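Lovastatin nonaketide synthase mokA (Monascus pilosus, PDB 6AD3) carries out the iterative nine-step assembly of the polyketide in lovastatin (monacolin K) biosynthesis, this chain being its condensation domain. Local coordinates at residues Gly103-Gly108 with Glu456-Arg461; Gly108-Lys113 with Gly447-Ala452; Phe129-Ala134 with Leu145-Phe150; Trp299-Ala304 with Thr483-Ser488; Ala370-Leu375 with Pro431-Val436. The protein carries 1 engineered substitution. All blocks are in the same frame, centred on the assembly; numbering follows the deposited sequence.

Interaction 1: Gly103-Gly108 with Glu456-Arg461; sequences GMFMTG and EVIATR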
# COMPACT_ATOMS: atom_id res chain seq x y z
N GLY A 103 -0.10 -10.86 8.80
CA GLY A 103 0.14 -12.14 9.48
C GLY A 103 0.65 -13.21 8.51
O GLY A 103 0.13 -13.34 7.41
N MET A 104 1.74 -13.86 8.85
CA MET A 104 2.26 -14.92 8.04
C MET A 104 2.18 -16.25 8.81
O MET A 104 2.89 -16.46 9.80
CB MET A 104 3.69 -14.64 7.63
CG MET A 104 4.20 -15.65 6.58
SD MET A 104 3.27 -15.76 4.99
CE MET A 104 3.85 -14.30 4.13
N PHE A 105 1.33 -17.13 8.30
CA PHE A 105 1.25 -18.51 8.82
C PHE A 105 2.48 -19.26 8.37
O PHE A 105 2.86 -19.20 7.20
CB PHE A 105 -0.00 -19.20 8.27
CG PHE A 105 -1.26 -18.73 8.87
CD1 PHE A 105 -1.61 -19.10 10.15
CD2 PHE A 105 -2.10 -17.87 8.17
CE1 PHE A 105 -2.82 -18.69 10.70
CE2 PHE A 105 -3.24 -17.38 8.75
CZ PHE A 105 -3.66 -17.86 9.97
N MET A 106 3.15 -19.93 9.31
CA MET A 106 4.30 -20.75 8.99
C MET A 106 4.35 -21.99 9.82
O MET A 106 3.87 -22.01 10.96
CB MET A 106 5.64 -19.98 9.09
CG MET A 106 5.87 -19.12 10.33
SD MET A 106 7.13 -17.81 10.05
CE MET A 106 6.23 -16.67 9.07
N THR A 107 4.97 -23.03 9.27
CA THR A 107 4.95 -24.34 9.87
C THR A 107 6.38 -24.85 9.99
O THR A 107 7.08 -24.92 9.00
CB THR A 107 4.13 -25.36 9.06
OG1 THR A 107 2.78 -24.92 8.92
CG2 THR A 107 4.14 -26.72 9.76
N GLY A 108 6.82 -25.14 11.20
CA GLY A 108 8.17 -25.59 11.40
C GLY A 108 8.81 -24.97 12.60
O GLY A 108 8.31 -23.98 13.15
N GLU A 456 0.84 -19.06 4.01
CA GLU A 456 -0.38 -18.25 3.82
C GLU A 456 -0.19 -16.89 4.49
O GLU A 456 0.37 -16.83 5.58
CB GLU A 456 -1.57 -18.90 4.45
CG GLU A 456 -2.86 -18.22 4.15
CD GLU A 456 -4.03 -18.77 4.93
OE1 GLU A 456 -3.91 -19.89 5.45
OE2 GLU A 456 -5.11 -18.14 4.91
N VAL A 457 -0.61 -15.82 3.82
CA VAL A 457 -0.57 -14.48 4.44
C VAL A 457 -1.99 -13.95 4.65
O VAL A 457 -2.92 -14.29 3.91
CB VAL A 457 0.25 -13.48 3.58
CG1 VAL A 457 -0.42 -13.28 2.23
CG2 VAL A 457 0.40 -12.14 4.31
N ILE A 458 -2.20 -13.26 5.77
CA ILE A 458 -3.44 -12.51 6.03
C ILE A 458 -2.95 -11.07 6.12
O ILE A 458 -2.05 -10.78 6.90
CB ILE A 458 -4.05 -12.75 7.43
CG1 ILE A 458 -3.61 -14.03 8.06
CG2 ILE A 458 -5.54 -12.52 7.46
CD1 ILE A 458 -4.25 -14.23 9.42
N ALA A 459 -3.55 -10.19 5.33
CA ALA A 459 -3.13 -8.80 5.29
C ALA A 459 -4.31 -7.88 5.52
O ALA A 459 -5.33 -7.98 4.86
CB ALA A 459 -2.50 -8.48 3.93
N THR A 460 -4.17 -7.01 6.49
CA THR A 460 -5.17 -5.96 6.70
C THR A 460 -4.45 -4.59 6.74
O THR A 460 -3.97 -4.14 7.77
CB THR A 460 -5.97 -6.20 8.01
OG1 THR A 460 -6.49 -7.54 8.02
CG2 THR A 460 -7.08 -5.22 8.14
N ARG A 461 -4.38 -3.96 5.58
CA ARG A 461 -3.80 -2.64 5.46
C ARG A 461 -4.81 -1.58 5.88
O ARG A 461 -6.03 -1.84 5.90
CB ARG A 461 -3.41 -2.41 4.00
CG ARG A 461 -2.31 -3.32 3.52
CD ARG A 461 -1.96 -3.07 2.06
NE ARG A 461 -1.37 -1.77 1.88
CZ ARG A 461 -1.00 -1.28 0.70
NH1 ARG A 461 -1.15 -1.99 -0.40
NH2 ARG A 461 -0.52 -0.05 0.62
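The F105 ring and the E456 side chain run side by side in the same direction, with ring and carboxylate planes 33° apart and F105 CD2 3.8 Å from E456 OE1. The carboxylate's strongest partner is R165, which salt-bridges E456 OE1 and also makes a cation-pi contact with the F105 ring, so one arginine holds both groups. Farther along the same side of the ring, at CE2 and CZ, I458 crosses it, its CD1 3.4 Å from F105 CE2; its chi1 of -22° is away from a staggered value and swings CG1 against the ring. G103, paired with I458, has no side chain on this face, where a CB would come 3.5 Å from I458 CG1. On the opposite face M104 CG lies opposite the backbone N (chi1 -170°), and the chain bends at chi2 and chi3. That fold brings SD to 3.1 Å from E456 O and CE to 3.7 Å from V457 CB. Backbone bonds fix the antiparallel register: G103 N to I458 O (2.7 Å), I458 N to G103 O and F105 N to E456 O. This pairs 453-460 with 100-107 at the edge, within this chain, of a mixed five-stranded sheet, consistent with the crossover of condensation domains, in which a late strand joins the N-terminal lobe's sheet.

Interaction 2: Gly108-Lys113 with Gly447-Ala452; sequences GSIDAK and GSIGSA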
# COMPACT_ATOMS: atom_id res chain seq x y z
N GLY A 108 6.82 -25.14 11.20
CA GLY A 108 8.17 -25.59 11.40
C GLY A 108 8.81 -24.97 12.60
O GLY A 108 8.31 -23.98 13.15
N SER A 109 9.95 -25.54 13.02
CA SER A 109 10.56 -25.14 14.27
C SER A 109 11.13 -23.70 14.28
O SER A 109 11.99 -23.35 13.47
CB SER A 109 11.64 -26.15 14.67
OG SER A 109 12.13 -25.81 15.95
N ILE A 110 10.68 -22.91 15.25
CA ILE A 110 11.30 -21.64 15.56
C ILE A 110 11.51 -21.54 17.05
O ILE A 110 10.56 -21.58 17.83
CB ILE A 110 10.41 -20.46 15.16
CG1 ILE A 110 10.03 -20.57 13.68
CG2 ILE A 110 11.11 -19.14 15.45
CD1 ILE A 110 9.09 -19.48 13.23
N ASP A 111 12.75 -21.35 17.44
CA ASP A 111 13.10 -21.20 18.84
C ASP A 111 12.70 -19.81 19.32
O ASP A 111 13.19 -18.81 18.80
CB ASP A 111 14.62 -21.39 18.98
CG ASP A 111 15.07 -21.33 20.41
OD1 ASP A 111 14.68 -22.21 21.16
OD2 ASP A 111 15.55 -20.29 20.84
N ALA A 112 11.93 -19.75 20.41
CA ALA A 112 11.36 -18.48 20.88
C ALA A 112 12.43 -17.49 21.29
O ALA A 112 12.35 -16.28 21.00
CB ALA A 112 10.42 -18.73 22.07
N LYS A 113 13.39 -17.97 22.07
CA LYS A 113 14.42 -17.09 22.58
C LYS A 113 15.28 -16.52 21.45
O LYS A 113 15.58 -15.31 21.43
CB LYS A 113 15.29 -17.84 23.61
CG LYS A 113 14.60 -18.01 24.94
CD LYS A 113 15.34 -18.96 25.87
CE LYS A 113 14.77 -18.90 27.28
NZ LYS A 113 15.84 -18.78 28.32
N GLY A 447 12.08 -14.20 3.28
CA GLY A 447 12.05 -13.95 4.76
C GLY A 447 11.62 -15.15 5.62
O GLY A 447 11.21 -14.97 6.73
N SER A 448 11.86 -16.37 5.15
CA SER A 448 11.54 -17.57 5.98
C SER A 448 12.49 -17.71 7.12
O SER A 448 13.60 -17.30 7.02
CB SER A 448 11.57 -18.81 5.16
OG SER A 448 10.73 -18.63 4.08
N ILE A 449 11.99 -18.22 8.26
CA ILE A 449 12.68 -18.07 9.55
C ILE A 449 12.90 -19.42 10.16
O ILE A 449 11.94 -20.19 10.34
CB ILE A 449 11.86 -17.24 10.56
CG1 ILE A 449 11.70 -15.80 10.10
CG2 ILE A 449 12.50 -17.28 11.94
CD1 ILE A 449 10.68 -15.02 10.90
N GLY A 450 14.16 -19.75 10.43
CA GLY A 450 14.50 -21.02 11.04
C GLY A 450 14.12 -22.17 10.14
O GLY A 450 14.40 -22.15 8.94
N SER A 451 13.33 -23.10 10.68
CA SER A 451 12.87 -24.23 9.88
C SER A 451 11.41 -24.08 9.55
O SER A 451 10.75 -25.05 9.14
CB SER A 451 13.10 -25.54 10.64
OG SER A 451 14.47 -25.70 10.93
N ALA A 452 10.85 -22.91 9.79
CA ALA A 452 9.46 -22.71 9.49
C ALA A 452 9.32 -22.28 8.03
O ALA A 452 9.98 -21.35 7.59
CB ALA A 452 8.87 -21.69 10.41
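I110 and S109 face a type II' beta turn that runs from I449 to A452 and immediately precedes strand 453-460. In the first shell one hydrogen bond crosses the contact, from S451 N to S109 O at 3.1 Å. Its N-H points well at the acceptor (161°), and the donor is tilted modestly from the carbonyl plane. Next to it lies an apolar patch. I110 has CG1 set anti to its carbonyl carbon (chi1 -55°), and the extended chain then places CD1 3.6 Å from A452 CB. The other branch, I110 CG2, looks at I449 CG2 from 4.2 Å, so the two branches of one isoleucine touch both ends of the turn. A452 CB is shared, because G108 O also lies 3.6 Å from it.

The turn itself is closed by A452 N bonding to I449 O. Its corner residue G450 has a positive phi, as the first central position of a II' turn requires. Further out, L115 of helix 112-125 touches both I110 and I449 and extends the apolar patch. The helix begins just past the contact: D111 is its N-cap, with OD2 accepting from R114 N, while D111 N is held by the hydroxyl of Y227. On the loop leading into the turn, S448 O accepts from S224 OG. The nearest CA pair across the contact is G108 with A452, 3.7 Å apart, and G108 CA directs a C-H at S451 O from 3.5 Å.

Interaction 3: Phe129-Ala134 with Leu145-Phe150; sequences FRTGFA and LAQIVF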
# COMPACT_ATOMS: atom_id res chain seq x y z
N PHE A 129 12.16 2.56 14.50
CA PHE A 129 11.48 1.64 15.41
C PHE A 129 11.70 2.02 16.86
O PHE A 129 11.20 1.32 17.78
CB PHE A 129 11.94 0.19 15.17
CG PHE A 129 11.60 -0.34 13.80
CD1 PHE A 129 10.57 0.21 13.05
CD2 PHE A 129 12.35 -1.38 13.25
CE1 PHE A 129 10.26 -0.28 11.79
CE2 PHE A 129 12.03 -1.89 12.00
CZ PHE A 129 11.01 -1.33 11.26
N ARG A 130 12.47 3.09 17.09
CA ARG A 130 12.59 3.71 18.41
C ARG A 130 12.26 5.18 18.34
O ARG A 130 12.91 6.07 18.97
CB ARG A 130 13.94 3.45 19.06
CG ARG A 130 15.10 3.37 18.17
CD ARG A 130 16.31 2.82 18.93
NE ARG A 130 17.42 2.66 18.03
CZ ARG A 130 18.24 3.62 17.64
NH1 ARG A 130 19.21 3.32 16.81
NH2 ARG A 130 18.19 4.82 18.18
N THR A 131 11.23 5.46 17.56
CA THR A 131 10.77 6.81 17.35
C THR A 131 9.38 7.04 17.94
O THR A 131 8.44 6.27 17.72
CB THR A 131 10.82 7.16 15.84
OG1 THR A 131 12.20 7.24 15.43
CG2 THR A 131 10.17 8.51 15.56
N GLY A 132 9.26 8.14 18.67
CA GLY A 132 7.95 8.64 19.02
C GLY A 132 7.57 9.87 18.24
O GLY A 132 8.38 10.46 17.53
N PHE A 133 6.32 10.29 18.38
CA PHE A 133 5.80 11.38 17.59
C PHE A 133 5.06 12.31 18.54
O PHE A 133 4.08 11.92 19.15
CB PHE A 133 4.84 10.88 16.51
CG PHE A 133 5.48 9.95 15.49
CD1 PHE A 133 5.72 8.64 15.78
CD2 PHE A 133 6.01 10.48 14.33
CE1 PHE A 133 6.46 7.84 14.92
CE2 PHE A 133 6.73 9.69 13.45
CZ PHE A 133 6.92 8.36 13.72
N ALA A 134 5.58 13.50 18.71
CA ALA A 134 5.14 14.37 19.83
C ALA A 134 4.63 15.66 19.27
O ALA A 134 5.10 16.14 18.22
CB ALA A 134 6.29 14.62 20.79
N LEU A 145 3.71 17.90 14.44
CA LEU A 145 4.17 16.74 15.16
C LEU A 145 5.65 16.72 14.81
O LEU A 145 6.04 17.29 13.82
CB LEU A 145 3.48 15.48 14.65
CG LEU A 145 2.74 14.55 15.61
CD1 LEU A 145 1.76 15.27 16.50
CD2 LEU A 145 2.06 13.40 14.89
N ALA A 146 6.48 16.12 15.65
CA ALA A 146 7.85 15.88 15.27
C ALA A 146 8.27 14.49 15.70
O ALA A 146 7.72 13.96 16.62
CB ALA A 146 8.79 16.90 15.87
N GLN A 147 9.25 13.93 15.01
CA GLN A 147 9.83 12.64 15.39
C GLN A 147 10.83 12.82 16.54
O GLN A 147 11.73 13.65 16.45
CB GLN A 147 10.58 12.02 14.19
CG GLN A 147 9.77 11.89 12.92
CD GLN A 147 10.54 11.14 11.86
OE1 GLN A 147 10.64 9.91 11.92
NE2 GLN A 147 11.12 11.86 10.92
N ILE A 148 10.67 12.03 17.58
CA ILE A 148 11.61 11.96 18.65
C ILE A 148 12.32 10.64 18.61
O ILE A 148 11.70 9.59 18.73
CB ILE A 148 10.88 12.01 19.99
CG1 ILE A 148 10.03 13.25 20.08
CG2 ILE A 148 11.87 11.91 21.14
CD1 ILE A 148 8.89 13.12 21.10
N VAL A 149 13.63 10.67 18.40
CA VAL A 149 14.39 9.42 18.29
C VAL A 149 14.97 9.10 19.64
O VAL A 149 15.74 9.88 20.17
CB VAL A 149 15.51 9.51 17.23
CG1 VAL A 149 16.32 8.23 17.21
CG2 VAL A 149 14.91 9.78 15.86
N PHE A 150 14.55 7.99 20.21
CA PHE A 150 15.00 7.57 21.51
C PHE A 150 16.24 6.71 21.38
O PHE A 150 16.43 6.01 20.37
CB PHE A 150 13.91 6.78 22.22
CG PHE A 150 12.67 7.56 22.50
CD1 PHE A 150 12.61 8.44 23.58
CD2 PHE A 150 11.53 7.36 21.76
CE1 PHE A 150 11.45 9.16 23.85
CE2 PHE A 150 10.34 8.03 22.08
CZ PHE A 150 10.31 8.95 23.10
O HOH W 1 12.88 8.41 12.92
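The R130 side chain runs past the carbonyl oxygen of F150. CB lies 3.8 Å from F150 O, CG stays about as near, and CD closes to 3.5 Å, the chain being extended from CG to NE. At the tip NH2 donates to F150 O at 3.1 Å, nearly straight and with the oxygen only 5° out of the guanidinium plane. NH2 also touches V149 CG1, while NE is taken by R124 O; the bonds to F150 O and R124 O, both carbonyls, help to fix the guanidinium's rotation. The backbone of R130 answers in kind, its O accepting from F150 N.

These residues join the strands at the open end of a beta hairpin, strands 131-135 and 145-150, whose antiparallel register pairs T131 with V149, G132 with I148, F133 with Q147 and A134 with A146. Strand 72-77 lies on the other side of 145-150 and completes a three-stranded sheet. On the face carrying F133 and Q147, ring and amide run side by side with planes 11° apart, and F133 CE2 meets Q147 CG at 3.8 Å. A water donates to both T131 OG1 and Q147 OE1, each at 2.9 Å. T131 OG1 also bonds to E127 O, and Q147 NE2 to P77 O. The F150 ring, on the opposite face, reaches back over the glycine, with CE2 3.6 Å from G132 N and I148 CG2 resting on one ring face.

Interaction 4: Trp299-Ala304 with Thr483-Ser488; sequences WKQHEA and TVKLQS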
# COMPACT_ATOMS: atom_id res chain seq x y z
N TRP A 299 -14.71 5.21 5.45
CA TRP A 299 -13.89 4.55 4.41
C TRP A 299 -13.83 3.05 4.63
O TRP A 299 -12.97 2.37 4.06
CB TRP A 299 -12.47 5.11 4.41
CG TRP A 299 -12.35 6.51 4.06
CD1 TRP A 299 -13.31 7.32 3.51
CD2 TRP A 299 -11.18 7.30 4.19
NE1 TRP A 299 -12.84 8.60 3.43
CE2 TRP A 299 -11.53 8.61 3.86
CE3 TRP A 299 -9.87 7.03 4.61
CZ2 TRP A 299 -10.61 9.65 3.88
CZ3 TRP A 299 -8.96 8.05 4.65
CH2 TRP A 299 -9.34 9.35 4.31
N LYS A 300 -14.88 2.48 5.22
CA LYS A 300 -14.98 1.05 5.29
C LYS A 300 -15.05 0.43 3.90
O LYS A 300 -15.71 0.99 3.02
CB LYS A 300 -16.22 0.62 6.10
CG LYS A 300 -16.36 -0.89 6.19
CD LYS A 300 -17.47 -1.30 7.13
CE LYS A 300 -18.83 -1.16 6.47
NZ LYS A 300 -19.53 -2.47 6.34
N GLN A 301 -14.31 -0.67 3.69
CA GLN A 301 -14.23 -1.32 2.39
C GLN A 301 -14.73 -2.76 2.43
O GLN A 301 -14.62 -3.44 3.47
CB GLN A 301 -12.79 -1.30 1.82
CG GLN A 301 -12.28 0.10 1.51
CD GLN A 301 -10.76 0.20 1.37
OE1 GLN A 301 -10.22 0.52 0.26
NE2 GLN A 301 -10.06 -0.20 2.41
N HIS A 302 -15.44 -3.15 1.39
CA HIS A 302 -15.72 -4.56 1.13
C HIS A 302 -14.63 -5.11 0.24
O HIS A 302 -14.12 -4.39 -0.61
CB HIS A 302 -17.06 -4.73 0.43
CG HIS A 302 -18.21 -4.10 1.15
ND1 HIS A 302 -18.53 -4.40 2.45
CD2 HIS A 302 -19.21 -3.31 0.69
CE1 HIS A 302 -19.64 -3.78 2.79
NE2 HIS A 302 -20.07 -3.10 1.74
N GLU A 303 -14.26 -6.37 0.43
CA GLU A 303 -13.21 -6.95 -0.43
C GLU A 303 -13.43 -8.35 -0.84
O GLU A 303 -14.24 -9.10 -0.23
CB GLU A 303 -11.84 -6.81 0.23
CG GLU A 303 -11.54 -7.78 1.30
CD GLU A 303 -10.09 -7.62 1.88
OE1 GLU A 303 -9.42 -8.65 2.12
OE2 GLU A 303 -9.60 -6.47 2.01
N ALA A 304 -12.72 -8.74 -1.89
CA ALA A 304 -12.69 -10.12 -2.34
C ALA A 304 -11.29 -10.43 -2.85
O ALA A 304 -10.58 -9.55 -3.35
CB ALA A 304 -13.75 -10.34 -3.42
N THR A 483 -6.46 -8.85 -4.92
CA THR A 483 -7.38 -8.36 -3.91
C THR A 483 -8.05 -7.12 -4.47
O THR A 483 -7.36 -6.16 -4.88
CB THR A 483 -6.65 -7.96 -2.60
OG1 THR A 483 -5.91 -9.08 -2.12
CG2 THR A 483 -7.62 -7.49 -1.54
N VAL A 484 -9.39 -7.12 -4.49
CA VAL A 484 -10.18 -5.94 -4.87
C VAL A 484 -10.96 -5.42 -3.65
O VAL A 484 -11.65 -6.20 -2.92
CB VAL A 484 -11.19 -6.29 -6.00
CG1 VAL A 484 -12.14 -5.14 -6.23
CG2 VAL A 484 -10.43 -6.62 -7.26
N LYS A 485 -10.82 -4.12 -3.42
CA LYS A 485 -11.50 -3.41 -2.33
C LYS A 485 -12.36 -2.33 -2.93
O LYS A 485 -11.89 -1.55 -3.75
CB LYS A 485 -10.48 -2.77 -1.38
CG LYS A 485 -9.47 -3.76 -0.76
CD LYS A 485 -8.43 -3.04 0.12
CE LYS A 485 -7.53 -4.00 0.89
NZ LYS A 485 -6.40 -3.28 1.55
N LEU A 486 -13.62 -2.27 -2.48
CA LEU A 486 -14.58 -1.24 -2.89
C LEU A 486 -15.14 -0.50 -1.67
O LEU A 486 -15.31 -1.10 -0.59
CB LEU A 486 -15.72 -1.86 -3.69
CG LEU A 486 -15.34 -2.70 -4.89
CD1 LEU A 486 -16.59 -3.31 -5.52
CD2 LEU A 486 -14.60 -1.82 -5.91
N GLN A 487 -15.35 0.80 -1.80
CA GLN A 487 -15.91 1.58 -0.70
C GLN A 487 -17.35 1.10 -0.42
O GLN A 487 -18.18 1.09 -1.33
CB GLN A 487 -15.95 3.07 -1.06
CG GLN A 487 -14.61 3.75 -1.12
CD GLN A 487 -13.92 3.88 0.24
OE1 GLN A 487 -12.70 3.66 0.37
NE2 GLN A 487 -14.70 4.25 1.26
N SER A 488 -17.63 0.79 0.84
CA SER A 488 -19.00 0.39 1.27
C SER A 488 -19.96 1.59 1.13
O SER A 488 -21.16 1.41 0.99
CB SER A 488 -18.97 -0.11 2.72
OG SER A 488 -18.65 0.95 3.60
O HOH W 2 -7.44 -0.72 2.55
O HOH W 3 -22.33 -1.47 1.69
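S488 loses more surface to this contact than any other residue, because it meets K300 and H302 together. Its backbone N and its OG both donate to K300 O, approaching from the same face of that carbonyl. The amide bond is nearly straight at 171° and 2.9 Å. The hydroxyl bond, S488 OG to K300 O at 3.0 Å, comes instead from 58° above the carbonyl plane. A chi1 of 67° brings OG to K300 O. Independently of that torsion, CB, which the backbone directs toward the other segment, lies over the imidazole face of H302, 3.8 Å from the ring centroid, a CH-pi contact. A water in the plane of the ring links H302 NE2 with S488 O.

Q301 and K485 are also heavily buried, on the other face. Their chains are both extended and pass at a slant, Q301 OE1 sitting 3.7 Å from K485 CB. At the ends one water accepts from both Q301 NE2 (2.7 Å) and K485 NZ. The lysine's main partner is E471 on strand 468-473, with which NZ forms a salt bridge. E303 runs alongside K485 but is less engaged: its OE2 comes within 3.4 Å of CE yet stays 4.5 Å from NZ, beyond a salt bridge.

Paired backbone bonds between H302 and L486 and between A304 and V484 fix the antiparallel register. Strand 301-307 pairs with 481-487 and is the outermost strand, within this chain, of a mixed six-stranded sheet, consistent with the C-terminal of the two chloramphenicol-acetyltransferase-like lobes of condensation domains.

Interaction 5: Ala370-Leu375 with Pro431-Val436; sequences ANLLPL and PLFQAV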
# COMPACT_ATOMS: atom_id res chain seq x y z
N ALA A 370 6.52 4.51 0.93
CA ALA A 370 5.59 4.24 -0.19
C ALA A 370 4.79 5.47 -0.65
O ALA A 370 4.49 6.39 0.11
CB ALA A 370 4.66 3.09 0.17
N ASN A 371 4.46 5.46 -1.93
CA ASN A 371 3.90 6.63 -2.56
C ASN A 371 2.82 6.19 -3.57
O ASN A 371 2.63 4.96 -3.82
CB ASN A 371 5.01 7.35 -3.27
CG ASN A 371 4.62 8.75 -3.73
OD1 ASN A 371 3.76 9.42 -3.14
ND2 ASN A 371 5.37 9.25 -4.71
N LEU A 372 2.13 7.17 -4.13
CA LEU A 372 1.17 6.93 -5.20
C LEU A 372 1.44 7.94 -6.32
O LEU A 372 1.78 9.07 -6.05
CB LEU A 372 -0.22 7.18 -4.68
CG LEU A 372 -0.75 6.16 -3.69
CD1 LEU A 372 -1.96 6.69 -2.97
CD2 LEU A 372 -1.04 4.87 -4.39
N LEU A 373 1.45 7.43 -7.56
CA LEU A 373 1.67 8.27 -8.75
C LEU A 373 0.36 8.39 -9.52
O LEU A 373 -0.21 7.38 -9.91
CB LEU A 373 2.72 7.62 -9.63
CG LEU A 373 4.06 7.28 -8.95
CD1 LEU A 373 4.99 6.57 -9.92
CD2 LEU A 373 4.70 8.53 -8.43
N PRO A 374 -0.12 9.63 -9.73
CA PRO A 374 -1.48 9.75 -10.22
C PRO A 374 -1.55 9.77 -11.73
O PRO A 374 -1.47 10.84 -12.34
CB PRO A 374 -1.94 11.09 -9.61
CG PRO A 374 -0.71 11.88 -9.50
CD PRO A 374 0.40 10.91 -9.22
N LEU A 375 -1.64 8.60 -12.34
CA LEU A 375 -1.63 8.53 -13.79
C LEU A 375 -3.00 8.97 -14.33
O LEU A 375 -4.00 8.36 -14.05
CB LEU A 375 -1.39 7.09 -14.26
CG LEU A 375 0.00 6.47 -14.34
CD1 LEU A 375 1.05 7.16 -13.52
CD2 LEU A 375 -0.11 4.98 -14.03
N PRO A 431 -9.46 12.95 -3.29
CA PRO A 431 -8.95 13.98 -4.23
C PRO A 431 -8.18 13.41 -5.38
O PRO A 431 -7.37 12.49 -5.20
CB PRO A 431 -8.02 14.82 -3.39
CG PRO A 431 -7.80 14.09 -2.11
CD PRO A 431 -8.81 12.99 -1.98
N LEU A 432 -8.46 13.95 -6.57
CA LEU A 432 -7.63 13.76 -7.80
C LEU A 432 -7.79 12.42 -8.49
O LEU A 432 -7.95 12.35 -9.70
CB LEU A 432 -6.14 14.01 -7.54
CG LEU A 432 -5.30 14.21 -8.79
CD1 LEU A 432 -5.72 15.48 -9.53
CD2 LEU A 432 -3.84 14.22 -8.46
N PHE A 433 -7.70 11.34 -7.73
CA PHE A 433 -7.95 10.02 -8.31
C PHE A 433 -8.74 9.18 -7.33
O PHE A 433 -8.57 9.33 -6.12
CB PHE A 433 -6.64 9.30 -8.69
CG PHE A 433 -5.60 9.26 -7.60
CD1 PHE A 433 -4.79 10.37 -7.34
CD2 PHE A 433 -5.43 8.12 -6.79
CE1 PHE A 433 -3.84 10.34 -6.33
CE2 PHE A 433 -4.50 8.11 -5.78
CZ PHE A 433 -3.70 9.22 -5.54
N GLN A 434 -9.58 8.28 -7.87
CA GLN A 434 -10.50 7.50 -7.03
C GLN A 434 -10.28 5.99 -7.20
O GLN A 434 -10.94 5.20 -6.55
CB GLN A 434 -11.96 7.84 -7.34
CG GLN A 434 -12.31 9.29 -7.04
CD GLN A 434 -11.82 10.29 -8.08
OE1 GLN A 434 -11.99 10.10 -9.30
NE2 GLN A 434 -11.22 11.37 -7.61
N ALA A 435 -9.32 5.64 -8.03
CA ALA A 435 -8.90 4.27 -8.23
C ALA A 435 -7.39 4.15 -7.96
O ALA A 435 -6.60 5.01 -8.37
CB ALA A 435 -9.16 3.85 -9.67
N VAL A 436 -7.00 3.02 -7.37
CA VAL A 436 -5.58 2.73 -7.12
C VAL A 436 -5.26 1.33 -7.64
O VAL A 436 -6.08 0.41 -7.52
CB VAL A 436 -5.25 2.83 -5.61
CG1 VAL A 436 -3.90 2.19 -5.26
CG2 VAL A 436 -5.28 4.28 -5.16
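The F433 ring packs against L372 and P374, two residues of strand 371-377 whose side chains point toward it. L372 CD1 meets the ring at its edge, near the plane, 4.0 Å from F433 CZ. P374 CB approaches the neighbouring part of the ring at a slant, 3.7 Å from F433 CD1. A chi1 of 51° places F433 CG between its own backbone N and carbonyl carbon, and from there the ring projects across to the strand. A third contact at its rim is made from its own segment, by V436 CG2 in the ring plane.

Two further pairs extend the patch at its ends. L432 CD2 lies 3.8 Å from P374 CB, so this one proline carbon is touched by both the leucine and the phenylalanine. At the other end L372 CD2 faces V436 CG1 at 4.0 Å, the two side chains crossing at about a right angle.

Tight backbone bends present these groups. F433 N bonds to P431 O at 2.8 Å across L432, whose positive phi fits a classic gamma turn. P374 is itself the centre of an inverse gamma turn, closed by a weak bond from L375 N to L373 O. No hydrogen bond joins the two segments, and the contact is wholly apolar.

Strand 348-354 lies between strands 371-377 and 435-440, bonding through L352 to L373 and through G351 to A435. Y466, from a loop, meets the F433 ring with nearly parallel planes, while W262 and H266 of helix 256-266 and L411 and L412 of helix 408-414 pack round P374 and L432.

Interactions 1 and 2 share G108 and touch through M106 and A452, their centres about 14 Å apart; both join an early part of the chain, 103-113, to a late one, 447-461, along strands 100-107 and 453-460 and the turns beside them. Interaction 3, a separate hairpin with its centre about 29 Å from that of interaction 1, closes early in the chain. Interactions 4 and 5 reach the same six-stranded sheet, about 16 Å apart between centres, interaction 5 falling between the two segments of interaction 4 along the chain. Interaction 1 alternates with interaction 4 in sequence and touches it at R461 and K485, consistent with the chain crossing between the two lobes, as in other condensation domains.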